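Local coordinates for protein pectate lyase 47 (PDB 1VBL) that cleaves pectate as a thermostable, secreted, calcium-binding lyase of polysaccharide lyase family 1, at residues R38-L41 and I42-L45; K121-D124 and R125-Y129. All coordinates share one frame; numbering follows the deposited sequence.

Contact 1. Residues R38-L41 and I42-L45; sequences RTEL and IQAL
I42 reaches back one helical turn to lay its tip on the guanidinium of R38. With CG1 anti to its own carbonyl carbon (chi1 -67°), the chain runs back along the helix: its CB lies 3.7 Å from R38 O, CG1 closes to 3.5 Å from that same oxygen, and CD1 stops 3.3 Å from R38 CZ. The methyl approaches the flat group from above one face, displaced toward the rim rather than centred, and meets NH1 and NH2 about as closely as CZ. R38 itself is fully extended from CG to NE, and its NE donates to the carbonyl oxygen of R125, a bond that helps hold the plane against which the isoleucine packs. A leucine in place of R38 would remove the guanidinium, and the carbonyl of R125 would probably lose its donor and the tip of I42 the surface it rests on.

Helix 38-44 connects the parallel strands 32-35 and 59-63 and packs over the N-terminal end of the parallel beta-helix, the fold of this lyase family. L41 and A44 turn to I61 on one of these strands, and A44 also meets F33 and V35 on the other. Alongside L41, and pointing the same way, lies L45, with their CD1 atoms 3.9 Å apart; this apolar pair belongs to the buried flank of the helix. On a more exposed flank the methyl CG2 of T39 lies near the amide of Q43, though the placing of the Q43 chain is doubtful here, while the hydroxyl of T39 bonds to N75.

In the backbone, I42 N donates to R38 O at 3.0 Å and A44 N to E40 O at 2.9 Å.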
ATOM      1  N   ARG A  38       0.200  18.715  10.990  1.00 15.97           N
ATOM      2  CA  ARG A  38       0.975  17.662  11.632  1.00 16.88           C
ATOM      3  C   ARG A  38       0.919  17.672  13.153  1.00 17.90           C
ATOM      4  O   ARG A  38       0.672  16.642  13.778  1.00 17.44           O
ATOM      5  CB  ARG A  38       2.439  17.730  11.182  1.00 15.87           C
ATOM      6  CG  ARG A  38       3.309  16.635  11.791  1.00 16.11           C
ATOM      7  CD  ARG A  38       4.723  16.652  11.233  1.00 18.51           C
ATOM      8  NE  ARG A  38       5.556  15.644  11.883  1.00 19.84           N
ATOM      9  CZ  ARG A  38       5.932  15.692  13.158  1.00 21.17           C
ATOM     10  NH1 ARG A  38       5.555  16.707  13.928  1.00 20.68           N
ATOM     11  NH2 ARG A  38       6.674  14.720  13.666  1.00 22.45           N
ATOM     12  N   THR A  39       1.158  18.833  13.754  1.00 18.44           N
ATOM     13  CA  THR A  39       1.143  18.926  15.208  1.00 17.91           C
ATOM     14  C   THR A  39      -0.195  18.503  15.807  1.00 17.27           C
ATOM     15  O   THR A  39      -0.236  17.694  16.731  1.00 16.52           O
ATOM     16  CB  THR A  39       1.474  20.356  15.676  1.00 19.57           C
ATOM     17  OG1 THR A  39       2.787  20.708  15.225  1.00 20.97           O
ATOM     18  CG2 THR A  39       1.427  20.443  17.192  1.00 19.31           C
ATOM     19  N   GLU A  40      -1.288  19.043  15.279  1.00 16.36           N
ATOM     20  CA  GLU A  40      -2.611  18.706  15.791  1.00 17.93           C
ATOM     21  C   GLU A  40      -2.900  17.217  15.627  1.00 17.36           C
ATOM     22  O   GLU A  40      -3.560  16.606  16.469  1.00 16.40           O
ATOM     23  CB  GLU A  40      -3.685  19.526  15.071  1.00 19.83           C
ATOM     24  CG  GLU A  40      -3.428  21.029  15.094  1.00 22.73           C
ATOM     25  CD  GLU A  40      -4.600  21.834  14.562  1.00 25.39           C
ATOM     26  OE1 GLU A  40      -5.288  21.416  13.626  1.00 26.66           O
ATOM     27  OE2 GLU A  40      -4.823  23.005  15.146  1.00 26.53           O
ATOM     28  N   LEU A  41      -2.398  16.634  14.542  1.00 17.24           N
ATOM     29  CA  LEU A  41      -2.608  15.215  14.285  1.00 17.70           C
ATOM     30  C   LEU A  41      -1.896  14.390  15.351  1.00 18.24           C
ATOM     31  O   LEU A  41      -2.489  13.493  15.950  1.00 17.90           O
ATOM     32  CB  LEU A  41      -2.085  14.839  12.892  1.00 16.08           C
ATOM     33  CG  LEU A  41      -2.094  13.353  12.509  1.00 15.52           C
ATOM     34  CD1 LEU A  41      -3.503  12.787  12.626  1.00 16.22           C
ATOM     35  CD2 LEU A  41      -1.575  13.194  11.083  1.00 15.73           C
ATOM     36  N   ILE A  42      -0.624  14.698  15.589  1.00 18.74           N
ATOM     37  CA  ILE A  42       0.145  13.967  16.590  1.00 19.47           C
ATOM     38  C   ILE A  42      -0.418  14.185  17.994  1.00 19.53           C
ATOM     39  O   ILE A  42      -0.372  13.287  18.838  1.00 17.55           O
ATOM     40  CB  ILE A  42       1.641  14.369  16.539  1.00 21.91           C
ATOM     41  CG1 ILE A  42       2.246  13.887  15.215  1.00 22.32           C
ATOM     42  CG2 ILE A  42       2.397  13.755  17.715  1.00 22.10           C
ATOM     43  CD1 ILE A  42       3.714  14.209  15.041  1.00 24.88           C
ATOM     44  N   GLN A  43      -0.962  15.374  18.242  1.00 19.33           N
ATOM     45  CA  GLN A  43      -1.547  15.672  19.545  1.00 20.40           C
ATOM     46  C   GLN A  43      -2.827  14.855  19.725  1.00 19.22           C
ATOM     47  O   GLN A  43      -3.046  14.253  20.774  1.00 19.18           O
ATOM     48  CB  GLN A  43      -1.843  17.173  19.661  1.00 21.91           C
ATOM     49  CG  GLN A  43      -0.598  18.033  19.502  1.00 27.44           C
ATOM     50  CD  GLN A  43      -0.872  19.515  19.620  1.00 29.87           C
ATOM     51  OE1 GLN A  43      -1.798  20.041  18.998  1.00 33.26           O
ATOM     52  NE2 GLN A  43      -0.057  20.205  20.412  1.00 33.08           N
ATOM     53  N   ALA A  44      -3.661  14.816  18.691  1.00 17.40           N
ATOM     54  CA  ALA A  44      -4.907  14.055  18.758  1.00 17.78           C
ATOM     55  C   ALA A  44      -4.621  12.572  18.976  1.00 17.15           C
ATOM     56  O   ALA A  44      -5.387  11.874  19.639  1.00 18.86           O
ATOM     57  CB  ALA A  44      -5.712  14.248  17.480  1.00 16.02           C
ATOM     58  N   LEU A  45      -3.513  12.098  18.419  1.00 17.20           N
ATOM     59  CA  LEU A  45      -3.129  10.699  18.552  1.00 16.35           C
ATOM     60  C   LEU A  45      -2.450  10.372  19.883  1.00 16.80           C
ATOM     61  O   LEU A  45      -2.166   9.209  20.166  1.00 15.80           O
ATOM     62  CB  LEU A  45      -2.218  10.297  17.386  1.00 15.88           C
ATOM     63  CG  LEU A  45      -2.916  10.079  16.038  1.00 14.72           C
ATOM     64  CD1 LEU A  45      -1.892  10.070  14.909  1.00 15.28           C
ATOM     65  CD2 LEU A  45      -3.683   8.758  16.076  1.00 15.95           C
TER

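Contact 2. Residues K121-D124 and R125-Y129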
ATOM      1  N   LYS A 121      16.143  10.622  10.575  1.00 13.12           N
ATOM      2  CA  LYS A 121      15.561  11.888  10.999  1.00 12.46           C
ATOM      3  C   LYS A 121      14.256  12.161  10.250  1.00 13.02           C
ATOM      4  O   LYS A 121      13.286  12.651  10.830  1.00 12.68           O
ATOM      5  CB  LYS A 121      16.546  13.045  10.777  1.00 12.93           C
ATOM      6  CG  LYS A 121      16.071  14.354  11.396  1.00 14.63           C
ATOM      7  CD  LYS A 121      17.130  15.450  11.334  1.00 14.65           C
ATOM      8  CE  LYS A 121      16.572  16.764  11.860  1.00 14.22           C
ATOM      9  NZ  LYS A 121      17.563  17.878  11.817  1.00 13.57           N
ATOM     10  N   GLN A 122      14.220  11.845   8.962  1.00 12.54           N
ATOM     11  CA  GLN A 122      12.991  12.073   8.211  1.00 13.48           C
ATOM     12  C   GLN A 122      11.936  11.059   8.642  1.00 11.81           C
ATOM     13  O   GLN A 122      10.770  11.405   8.832  1.00 12.77           O
ATOM     14  CB  GLN A 122      13.236  11.971   6.704  1.00 12.20           C
ATOM     15  CG  GLN A 122      11.949  12.062   5.884  1.00 13.45           C
ATOM     16  CD  GLN A 122      12.196  12.315   4.408  1.00 14.68           C
ATOM     17  OE1 GLN A 122      13.101  11.737   3.809  1.00 12.98           O
ATOM     18  NE2 GLN A 122      11.375  13.175   3.810  1.00 15.53           N
ATOM     19  N   LYS A 123      12.355   9.810   8.811  1.00 12.78           N
ATOM     20  CA  LYS A 123      11.446   8.748   9.225  1.00 14.50           C
ATOM     21  C   LYS A 123      10.762   9.086  10.548  1.00 14.98           C
ATOM     22  O   LYS A 123       9.535   9.017  10.660  1.00 12.81           O
ATOM     23  CB  LYS A 123      12.214   7.426   9.357  1.00 16.43           C
ATOM     24  CG  LYS A 123      11.358   6.219   9.723  1.00 21.23           C
ATOM     25  CD  LYS A 123      11.437   5.885  11.201  1.00 28.21           C
ATOM     26  CE  LYS A 123      12.868   5.554  11.619  1.00 32.64           C
ATOM     27  NZ  LYS A 123      13.499   4.538  10.721  1.00 35.74           N
ATOM     28  N   ASP A 124      11.558   9.457  11.547  1.00 14.76           N
ATOM     29  CA  ASP A 124      11.013   9.794  12.856  1.00 15.90           C
ATOM     30  C   ASP A 124      10.033  10.966  12.818  1.00 15.55           C
ATOM     31  O   ASP A 124       9.223  11.123  13.729  1.00 15.93           O
ATOM     32  CB  ASP A 124      12.144  10.102  13.849  1.00 16.39           C
ATOM     33  CG  ASP A 124      12.941   8.866  14.232  1.00 20.44           C
ATOM     34  OD1 ASP A 124      12.451   7.738  14.012  1.00 20.46           O
ATOM     35  OD2 ASP A 124      14.059   9.022  14.768  1.00 23.42           O
ATOM     36  N   ARG A 125      10.094  11.784  11.771  1.00 15.24           N
ATOM     37  CA  ARG A 125       9.193  12.930  11.672  1.00 15.10           C
ATOM     38  C   ARG A 125       7.952  12.743  10.800  1.00 14.67           C
ATOM     39  O   ARG A 125       6.868  13.195  11.172  1.00 14.25           O
ATOM     40  CB  ARG A 125       9.948  14.170  11.176  1.00 16.29           C
ATOM     41  CG  ARG A 125       9.047  15.377  10.882  1.00 18.71           C
ATOM     42  CD  ARG A 125       9.850  16.676  10.792  1.00 18.58           C
ATOM     43  NE  ARG A 125      10.435  17.031  12.084  1.00 18.59           N
ATOM     44  CZ  ARG A 125       9.797  17.692  13.046  1.00 20.20           C
ATOM     45  NH1 ARG A 125       8.543  18.091  12.874  1.00 20.15           N
ATOM     46  NH2 ARG A 125      10.407  17.932  14.197  1.00 21.41           N
ATOM     47  N   ILE A 126       8.106  12.083   9.655  1.00 14.13           N
ATOM     48  CA  ILE A 126       6.987  11.911   8.732  1.00 13.13           C
ATOM     49  C   ILE A 126       6.127  10.656   8.858  1.00 14.68           C
ATOM     50  O   ILE A 126       5.016  10.623   8.329  1.00 14.36           O
ATOM     51  CB  ILE A 126       7.457  12.026   7.264  1.00 13.78           C
ATOM     52  CG1 ILE A 126       8.249  10.783   6.855  1.00 12.98           C
ATOM     53  CG2 ILE A 126       8.315  13.288   7.099  1.00 14.20           C
ATOM     54  CD1 ILE A 126       8.672  10.792   5.395  1.00 16.04           C
ATOM     55  N   MET A 127       6.627   9.621   9.527  1.00 13.90           N
ATOM     56  CA  MET A 127       5.825   8.412   9.697  1.00 14.33           C
ATOM     57  C   MET A 127       5.108   8.531  11.034  1.00 14.48           C
ATOM     58  O   MET A 127       5.724   8.450  12.101  1.00 14.02           O
ATOM     59  CB  MET A 127       6.702   7.158   9.654  1.00 15.00           C
ATOM     60  CG  MET A 127       7.338   6.903   8.286  1.00 14.62           C
ATOM     61  SD  MET A 127       6.172   7.078   6.887  1.00 18.29           S
ATOM     62  CE  MET A 127       5.047   5.750   7.233  1.00 14.69           C
ATOM     63  N   VAL A 128       3.799   8.747  10.958  1.00 14.83           N
ATOM     64  CA  VAL A 128       2.955   8.934  12.133  1.00 14.47           C
ATOM     65  C   VAL A 128       2.405   7.625  12.692  1.00 15.25           C
ATOM     66  O   VAL A 128       1.723   6.877  11.988  1.00 15.62           O
ATOM     67  CB  VAL A 128       1.766   9.871  11.787  1.00 15.35           C
ATOM     68  CG1 VAL A 128       0.888  10.095  13.004  1.00 14.32           C
ATOM     69  CG2 VAL A 128       2.294  11.201  11.261  1.00 14.07           C
ATOM     70  N   TYR A 129       2.702   7.356  13.961  1.00 13.00           N
ATOM     71  CA  TYR A 129       2.216   6.145  14.617  1.00 13.80           C
ATOM     72  C   TYR A 129       0.735   6.271  14.958  1.00 14.07           C
ATOM     73  O   TYR A 129       0.273   7.339  15.374  1.00 12.58           O
ATOM     74  CB  TYR A 129       2.995   5.886  15.909  1.00 13.85           C
ATOM     75  CG  TYR A 129       4.345   5.250  15.704  1.00 16.30           C
ATOM     76  CD1 TYR A 129       4.462   3.889  15.417  1.00 18.00           C
ATOM     77  CD2 TYR A 129       5.513   6.004  15.798  1.00 16.63           C
ATOM     78  CE1 TYR A 129       5.708   3.297  15.234  1.00 19.76           C
ATOM     79  CE2 TYR A 129       6.761   5.425  15.615  1.00 20.14           C
ATOM     80  CZ  TYR A 129       6.851   4.073  15.333  1.00 21.21           C
ATOM     81  OH  TYR A 129       8.087   3.505  15.141  1.00 21.65           O
TER
HETATM   82  O   HOH W   1       8.316   7.547  12.800  1.00 14.96           O
HETATM   83  O   HOH W   2       9.862   5.716  13.779  1.00 43.10           O
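Q122 swings CG anti to its backbone N (chi1 174°), while I126 places CG1 in the crowded position between its own N and carbonyl carbon (chi1 73°); the two torsions bring Q122 CG within 3.5 Å of I126 CD1. The isoleucine tip crosses the glutamine obliquely and touches its methylene more closely than its amide, whose OE1 is taken by the backbone N of Y171.

Below this pair, Q122 O is held by two donors. I126 N comes almost straight onto it at 2.9 Å, whereas R125 N, at 3.0 Å, stands above the carbonyl plane, well off any lone pair. The bond from R125 N to K121 O is weak. This tightening of the turn comes just before the helix ends: M127 is the first residue to leave helical backbone angles, yet its N still donates to K123 O at 3.2 Å. A water then donates to both K123 O and M127 O, so it spans the change from helix to strand. A second water joins D124 OD1, 3.3 Å away, to the hydroxyl of Y129.

The contact is thus the junction where helix 110-126 runs directly into strand 127-129. R125 sends its guanidinium to D73 and the carbonyl of V71, Q122 and I126 pack against Y83 of helix 80-83, and M127, its side chain about 5 Å from that of the calcium ligand D190, lies against L151 of the neighbouring parallel strand 149-153.

Contact 1 comes first along the chain, on helix 38-44 near one end of the beta-helix; contact 2 follows some eighty residues later, where helix 110-126 becomes strand 127-129, the outermost strand of a four-stranded parallel face that continues through 149-153, 192-195 and 232-235. Their centres are 13 Å apart, on the same side of the molecule, and they meet directly: L45 CD1 packs 3.4 Å from V128 CG1. The helix covering the end of the beta-helix is thereby joined to the first strand of the face that carries D190 nearby and D233, two of the calcium ligands. Contact 1 itself lies away from that metal site, contact 2 closer to it.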